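Local coordinates for protein Hsp70/Hsp90 co-chaperone CNS1 (Saccharomyces cerevisiae, PDB 6HFM) that serves as a co-chaperone of Hsp90 and Hsp70, stimulating the ATPase activity of Hsp70, and is represented here by its C-terminal wheel domain, at residues V73-L81 with F96-F104; M105-I113 with S129-N137. All blocks are in the same frame, centred on the assembly; numbering follows the deposited sequence.

How the interactions relate
Of the four segments, 73-81 on helix 73-82 comes first along the chain, after strand 60-68, and interaction 1 closes a mostly irregular excursion of 14 residues by laying the helix against 96-104, where strand 101-106 begins. The same strand runs on into interaction 2: after turning back into strand 112-114, the chain passes through helix 121-126 and returns as 129-137 to pack on the hairpin. The two contacts are in series, neither nested nor crossed. Their centres lie about 19 Å apart, yet they meet where Phe104 packs on the backbone of Ile113. Interaction 1 ties a helix to the mixed sheet; interaction 2 ties the sheet's hairpin end to the small parallel sheet of 20-21 and 134-135.

Interaction 1: V73-L81 with F96-F104; sequences VQELVDLVL and FTPKKVLVF
Helix 73-81 packs over 96-104, its axis passing 10.2 Å from that of strand 101-104 at 120° between their N-to-C directions, with Val73 meeting the strand and Leu81 the preceding loop. No direct hydrogen bond joins the segments. Val73 and Val103 reach tip to tip, CG1 of the first 3.6 Å from CG2 of the second. One turn on, Val77 divides its branches: with CG1 anti to the backbone N (chi1 169°), that methyl meets Val101 CG2 end-on and Pro98 CA, while Val77 CG2 slides past Val103 CG2 at 3.5 Å. Leu81 drives CD1 against the Thr97-Pro98 peptide, 3.6 Å from Thr97 C. At the outer margin, Asp78 OD1 lies 3.4 Å from Pro98 CB and takes a hydrogen bond from Gln74 NE2 (2.9 Å), which arrives above the carboxylate plane. A water donates to Gln74 OE1 and, weakly, to Pro98 O, bridging the segments. Leu76 and Val80 continue the apolar face onto strands 139-145 and 47-55. The helix crosses one face of the mixed sheet, in the crossover from strand 60-68 to strand 101-106, which run the same way with two strands between them: a beta-alpha-beta connection within the wheel domain.

Interaction 2: M105-I113 with S129-N137; sequences METKAGGLI and SPDVPLFDN
This is a loop-on-hairpin contact: the turn joining strands 101-106 and 112-114 packs against the irregular chain entering strand 134-135, with the CA atoms of Thr107 and Val132 nearest. The one direct hydrogen bond between the segments runs from Lys108 N to Asp131 O (2.9 Å), nearly along the C=O axis. Val132 fills the centre. Its CG1, anti to the backbone N (chi1 176°), lies 3.7 Å from Met105 CE, and its CG2 meets Ile113 CG2. Beyond it, Ile113 CD1 presses on Pro130 CG at 3.2 Å, tighter than usual for carbons. The extended Glu106 crosses Phe135 at about a right angle, CD 3.5 Å from CZ, carboxylate and ring planes 41° apart. That carboxylate forms salt bridges with Lys140, Arg164 and Arg165, and Lys140 also makes a cation-pi contact with Phe135. With an alanine in place of Glu106, these three bases would probably lose their shared counter-charge and a gap would open beside the Phe135 ring. Farther out, a water bridges Lys108 NZ and Asp131 OD2, while Asp131 OD1 is hydrogen-bonded to Thr19 OG1; the Asp131 side chain comes to about 3 Å (nearest atoms) from the magnesium ion, whose site includes Asn17 and Leu125. The type I turn from Thr107 to Gly110, with Gly110 N bonded to Thr107 O and Thr107 N to Gly111 O, is the classic hairpin with a G1 beta bulge.

Interaction 1: V73-L81 with F96-F104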
# COMPACT_ATOMS: atom_id res chain seq x y z
N VAL A 73 2.53 8.63 -4.54
CA VAL A 73 3.50 7.79 -3.83
C VAL A 73 4.52 8.69 -3.11
O VAL A 73 4.79 8.50 -1.92
CB VAL A 73 4.18 6.79 -4.79
CG1 VAL A 73 5.36 6.10 -4.13
CG2 VAL A 73 3.16 5.77 -5.30
N GLN A 74 5.05 9.68 -3.83
CA GLN A 74 5.97 10.67 -3.26
C GLN A 74 5.41 11.36 -2.01
O GLN A 74 6.12 11.51 -1.01
CB GLN A 74 6.33 11.75 -4.30
CG GLN A 74 7.36 12.79 -3.85
CD GLN A 74 8.74 12.20 -3.67
OE1 GLN A 74 9.29 11.60 -4.59
NE2 GLN A 74 9.32 12.38 -2.48
N GLU A 75 4.16 11.80 -2.08
CA GLU A 75 3.51 12.49 -0.96
C GLU A 75 3.42 11.60 0.29
O GLU A 75 3.65 12.07 1.40
CB GLU A 75 2.13 13.04 -1.36
CG GLU A 75 2.21 14.34 -2.16
CD GLU A 75 0.89 14.74 -2.82
OE1 GLU A 75 -0.02 13.93 -2.92
OE2 GLU A 75 0.82 15.90 -3.28
N LEU A 76 3.11 10.31 0.10
CA LEU A 76 3.04 9.39 1.23
C LEU A 76 4.44 9.10 1.80
O LEU A 76 4.60 9.05 3.02
CB LEU A 76 2.33 8.08 0.86
CG LEU A 76 2.07 7.09 2.01
CD1 LEU A 76 1.25 7.72 3.14
CD2 LEU A 76 1.36 5.85 1.50
N VAL A 77 5.43 8.93 0.93
CA VAL A 77 6.83 8.76 1.37
C VAL A 77 7.31 9.98 2.17
O VAL A 77 7.88 9.83 3.25
CB VAL A 77 7.79 8.50 0.18
CG1 VAL A 77 9.25 8.58 0.60
CG2 VAL A 77 7.51 7.13 -0.43
N ASP A 78 7.05 11.17 1.64
CA ASP A 78 7.39 12.42 2.34
C ASP A 78 6.76 12.48 3.73
O ASP A 78 7.42 12.87 4.68
CB ASP A 78 6.98 13.66 1.52
CG ASP A 78 7.85 13.88 0.27
OD1 ASP A 78 8.97 13.33 0.19
OD2 ASP A 78 7.40 14.61 -0.65
N LEU A 79 5.50 12.06 3.85
CA LEU A 79 4.80 12.05 5.14
C LEU A 79 5.45 11.12 6.17
O LEU A 79 5.76 11.55 7.28
CB LEU A 79 3.33 11.65 4.96
CG LEU A 79 2.43 11.63 6.21
CD1 LEU A 79 2.23 13.04 6.76
CD2 LEU A 79 1.09 10.99 5.90
N VAL A 80 5.64 9.85 5.80
CA VAL A 80 6.14 8.85 6.76
C VAL A 80 7.62 9.03 7.13
O VAL A 80 8.03 8.62 8.21
CB VAL A 80 5.87 7.39 6.30
CG1 VAL A 80 4.37 7.16 6.11
CG2 VAL A 80 6.65 7.00 5.05
N LEU A 81 8.40 9.67 6.25
CA LEU A 81 9.82 9.93 6.52
C LEU A 81 10.14 11.35 7.05
O LEU A 81 11.30 11.63 7.32
CB LEU A 81 10.66 9.66 5.26
CG LEU A 81 10.58 8.26 4.64
CD1 LEU A 81 11.52 8.17 3.45
CD2 LEU A 81 10.88 7.16 5.65
N PHE A 96 17.19 6.01 4.54
CA PHE A 96 15.74 6.24 4.51
C PHE A 96 15.42 7.73 4.36
O PHE A 96 15.01 8.40 5.31
CB PHE A 96 15.06 5.62 5.74
CG PHE A 96 15.01 4.12 5.70
CD1 PHE A 96 13.86 3.46 5.26
CD2 PHE A 96 16.11 3.35 6.07
CE1 PHE A 96 13.81 2.07 5.21
CE2 PHE A 96 16.06 1.97 6.02
CZ PHE A 96 14.91 1.32 5.59
N THR A 97 15.62 8.22 3.14
CA THR A 97 15.23 9.58 2.74
C THR A 97 14.32 9.45 1.51
O THR A 97 14.33 8.41 0.86
CB THR A 97 16.45 10.46 2.38
OG1 THR A 97 16.99 10.06 1.12
CG2 THR A 97 17.52 10.37 3.46
N PRO A 98 13.55 10.50 1.19
CA PRO A 98 12.63 10.42 0.04
C PRO A 98 13.27 10.05 -1.31
O PRO A 98 12.67 9.30 -2.08
CB PRO A 98 12.03 11.82 -0.01
CG PRO A 98 12.04 12.27 1.40
CD PRO A 98 13.32 11.73 1.97
N LYS A 99 14.47 10.57 -1.59
CA LYS A 99 15.19 10.24 -2.83
C LYS A 99 15.79 8.84 -2.80
O LYS A 99 15.70 8.11 -3.78
CB LYS A 99 16.30 11.27 -3.10
CG LYS A 99 17.14 11.03 -4.36
CD LYS A 99 16.29 10.92 -5.61
CE LYS A 99 17.12 11.04 -6.88
NZ LYS A 99 16.25 11.13 -8.08
N LYS A 100 16.40 8.47 -1.67
CA LYS A 100 17.19 7.24 -1.58
C LYS A 100 16.38 5.95 -1.46
O LYS A 100 16.95 4.87 -1.63
CB LYS A 100 18.19 7.33 -0.43
CG LYS A 100 19.25 8.40 -0.63
CD LYS A 100 20.10 8.56 0.62
CE LYS A 100 21.21 9.58 0.39
NZ LYS A 100 21.96 9.86 1.64
N VAL A 101 15.08 6.04 -1.17
CA VAL A 101 14.24 4.83 -1.09
C VAL A 101 13.51 4.57 -2.40
O VAL A 101 13.25 5.49 -3.18
CB VAL A 101 13.20 4.87 0.06
CG1 VAL A 101 13.90 5.00 1.41
CG2 VAL A 101 12.14 5.96 -0.13
N LEU A 102 13.21 3.29 -2.64
CA LEU A 102 12.24 2.89 -3.66
C LEU A 102 11.00 2.37 -2.94
O LEU A 102 11.07 1.95 -1.78
CB LEU A 102 12.82 1.82 -4.58
CG LEU A 102 14.07 2.20 -5.38
CD1 LEU A 102 14.50 1.03 -6.24
CD2 LEU A 102 13.85 3.45 -6.22
N VAL A 103 9.87 2.40 -3.65
CA VAL A 103 8.59 1.92 -3.12
C VAL A 103 8.14 0.74 -3.98
O VAL A 103 8.09 0.85 -5.21
CB VAL A 103 7.50 3.01 -3.12
CG1 VAL A 103 6.22 2.51 -2.46
CG2 VAL A 103 7.99 4.27 -2.42
N PHE A 104 7.82 -0.38 -3.33
CA PHE A 104 7.34 -1.59 -3.99
C PHE A 104 5.95 -1.96 -3.49
O PHE A 104 5.58 -1.67 -2.35
CB PHE A 104 8.31 -2.75 -3.79
CG PHE A 104 9.68 -2.49 -4.35
CD1 PHE A 104 9.96 -2.76 -5.68
CD2 PHE A 104 10.68 -1.95 -3.55
CE1 PHE A 104 11.21 -2.50 -6.21
CE2 PHE A 104 11.94 -1.69 -4.07
CZ PHE A 104 12.20 -1.97 -5.41
O HOH W 1 11.90 11.19 -4.49

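Interaction 2: M105-I113 with S129-N137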
# COMPACT_ATOMS: atom_id res chain seq x y z
N MET A 105 5.16 -2.56 -4.39
CA MET A 105 3.85 -3.09 -4.06
C MET A 105 3.70 -4.48 -4.65
O MET A 105 4.27 -4.77 -5.71
CB MET A 105 2.75 -2.16 -4.59
CG MET A 105 2.79 -0.78 -3.95
SD MET A 105 1.57 0.41 -4.56
CE MET A 105 0.10 -0.18 -3.74
N GLU A 106 2.94 -5.32 -3.96
CA GLU A 106 2.69 -6.69 -4.41
C GLU A 106 1.63 -6.68 -5.51
O GLU A 106 0.67 -5.91 -5.45
CB GLU A 106 2.24 -7.54 -3.22
CG GLU A 106 2.08 -9.03 -3.52
CD GLU A 106 1.71 -9.85 -2.29
OE1 GLU A 106 1.98 -9.43 -1.15
OE2 GLU A 106 1.15 -10.95 -2.48
N THR A 107 1.80 -7.55 -6.51
CA THR A 107 0.83 -7.68 -7.61
C THR A 107 -0.09 -8.87 -7.36
O THR A 107 0.14 -9.68 -6.46
CB THR A 107 1.54 -7.86 -8.97
OG1 THR A 107 2.30 -9.07 -8.97
CG2 THR A 107 2.46 -6.69 -9.26
N LYS A 108 -1.13 -9.01 -8.18
CA LYS A 108 -2.06 -10.14 -8.04
C LYS A 108 -1.33 -11.48 -8.21
O LYS A 108 -1.68 -12.45 -7.55
CB LYS A 108 -3.23 -10.04 -9.03
CG LYS A 108 -4.37 -10.99 -8.68
CD LYS A 108 -5.55 -10.86 -9.62
CE LYS A 108 -6.59 -11.94 -9.32
NZ LYS A 108 -7.74 -11.87 -10.26
N ALA A 109 -0.31 -11.51 -9.06
CA ALA A 109 0.50 -12.72 -9.26
C ALA A 109 1.37 -13.11 -8.05
O ALA A 109 1.88 -14.22 -8.00
CB ALA A 109 1.39 -12.56 -10.49
N GLY A 110 1.54 -12.20 -7.09
CA GLY A 110 2.42 -12.42 -5.94
C GLY A 110 3.84 -11.93 -6.17
O GLY A 110 4.73 -12.19 -5.34
N GLY A 111 4.06 -11.23 -7.28
CA GLY A 111 5.33 -10.55 -7.56
C GLY A 111 5.36 -9.15 -6.97
O GLY A 111 4.45 -8.75 -6.25
N LEU A 112 6.42 -8.42 -7.29
CA LEU A 112 6.60 -7.03 -6.85
C LEU A 112 6.76 -6.07 -8.02
O LEU A 112 7.42 -6.39 -9.00
CB LEU A 112 7.83 -6.92 -5.96
CG LEU A 112 7.79 -7.63 -4.61
CD1 LEU A 112 9.20 -7.67 -4.03
CD2 LEU A 112 6.83 -6.95 -3.66
N ILE A 113 6.18 -4.88 -7.89
CA ILE A 113 6.38 -3.80 -8.86
C ILE A 113 6.92 -2.57 -8.13
O ILE A 113 6.50 -2.28 -7.01
CB ILE A 113 5.09 -3.47 -9.64
CG1 ILE A 113 5.40 -2.52 -10.80
CG2 ILE A 113 4.00 -2.88 -8.74
CD1 ILE A 113 4.33 -2.51 -11.86
N SER A 129 -3.33 -4.08 -16.20
CA SER A 129 -2.00 -4.68 -16.09
C SER A 129 -0.97 -3.56 -16.01
O SER A 129 -1.00 -2.66 -16.85
CB SER A 129 -1.71 -5.56 -17.31
OG SER A 129 -2.37 -6.81 -17.19
N PRO A 130 -0.07 -3.57 -15.02
CA PRO A 130 0.01 -4.56 -13.92
C PRO A 130 -1.11 -4.41 -12.89
O PRO A 130 -1.51 -3.29 -12.56
CB PRO A 130 1.36 -4.26 -13.27
CG PRO A 130 1.67 -2.86 -13.66
CD PRO A 130 1.02 -2.59 -14.97
N ASP A 131 -1.60 -5.55 -12.40
CA ASP A 131 -2.73 -5.61 -11.47
C ASP A 131 -2.18 -5.52 -10.04
O ASP A 131 -1.62 -6.49 -9.53
CB ASP A 131 -3.51 -6.92 -11.69
CG ASP A 131 -4.87 -6.94 -11.00
OD1 ASP A 131 -5.23 -5.99 -10.27
OD2 ASP A 131 -5.61 -7.94 -11.21
N VAL A 132 -2.36 -4.36 -9.41
CA VAL A 132 -1.83 -4.07 -8.07
C VAL A 132 -3.02 -3.96 -7.11
O VAL A 132 -3.76 -2.97 -7.16
CB VAL A 132 -1.02 -2.76 -8.06
CG1 VAL A 132 -0.54 -2.40 -6.66
CG2 VAL A 132 0.17 -2.87 -9.01
N PRO A 133 -3.22 -4.97 -6.22
CA PRO A 133 -4.41 -4.96 -5.36
C PRO A 133 -4.30 -4.20 -4.04
O PRO A 133 -3.20 -3.94 -3.53
CB PRO A 133 -4.65 -6.45 -5.04
CG PRO A 133 -3.69 -7.21 -5.88
CD PRO A 133 -2.56 -6.29 -6.17
N LEU A 134 -5.46 -3.87 -3.48
CA LEU A 134 -5.60 -3.67 -2.04
C LEU A 134 -5.52 -5.04 -1.36
O LEU A 134 -5.88 -6.07 -1.94
CB LEU A 134 -6.94 -3.00 -1.70
CG LEU A 134 -7.18 -1.57 -2.20
CD1 LEU A 134 -8.58 -1.13 -1.80
CD2 LEU A 134 -6.14 -0.61 -1.65
N PHE A 135 -5.02 -5.02 -0.12
CA PHE A 135 -5.01 -6.20 0.75
C PHE A 135 -5.87 -5.87 1.96
O PHE A 135 -5.57 -4.92 2.69
CB PHE A 135 -3.57 -6.58 1.11
CG PHE A 135 -2.82 -7.22 -0.03
CD1 PHE A 135 -2.81 -8.61 -0.18
CD2 PHE A 135 -2.19 -6.45 -0.99
CE1 PHE A 135 -2.16 -9.20 -1.25
CE2 PHE A 135 -1.55 -7.04 -2.07
CZ PHE A 135 -1.53 -8.42 -2.20
N ASP A 136 -6.96 -6.62 2.14
CA ASP A 136 -7.91 -6.38 3.24
C ASP A 136 -8.45 -4.94 3.21
O ASP A 136 -8.57 -4.29 4.25
CB ASP A 136 -7.25 -6.73 4.58
CG ASP A 136 -6.65 -8.12 4.57
OD1 ASP A 136 -7.43 -9.10 4.45
OD2 ASP A 136 -5.41 -8.24 4.67
N ASN A 137 -8.75 -4.47 2.00
CA ASN A 137 -9.27 -3.11 1.75
C ASN A 137 -8.36 -2.00 2.27
O ASN A 137 -8.82 -0.94 2.69
CB ASN A 137 -10.72 -2.96 2.28
CG ASN A 137 -11.77 -3.44 1.29
OD1 ASN A 137 -11.56 -3.43 0.07
ND2 ASN A 137 -12.92 -3.83 1.82
O HOH W 2 -0.36 -4.22 -3.64
O HOH W 3 -8.08 -8.99 -11.02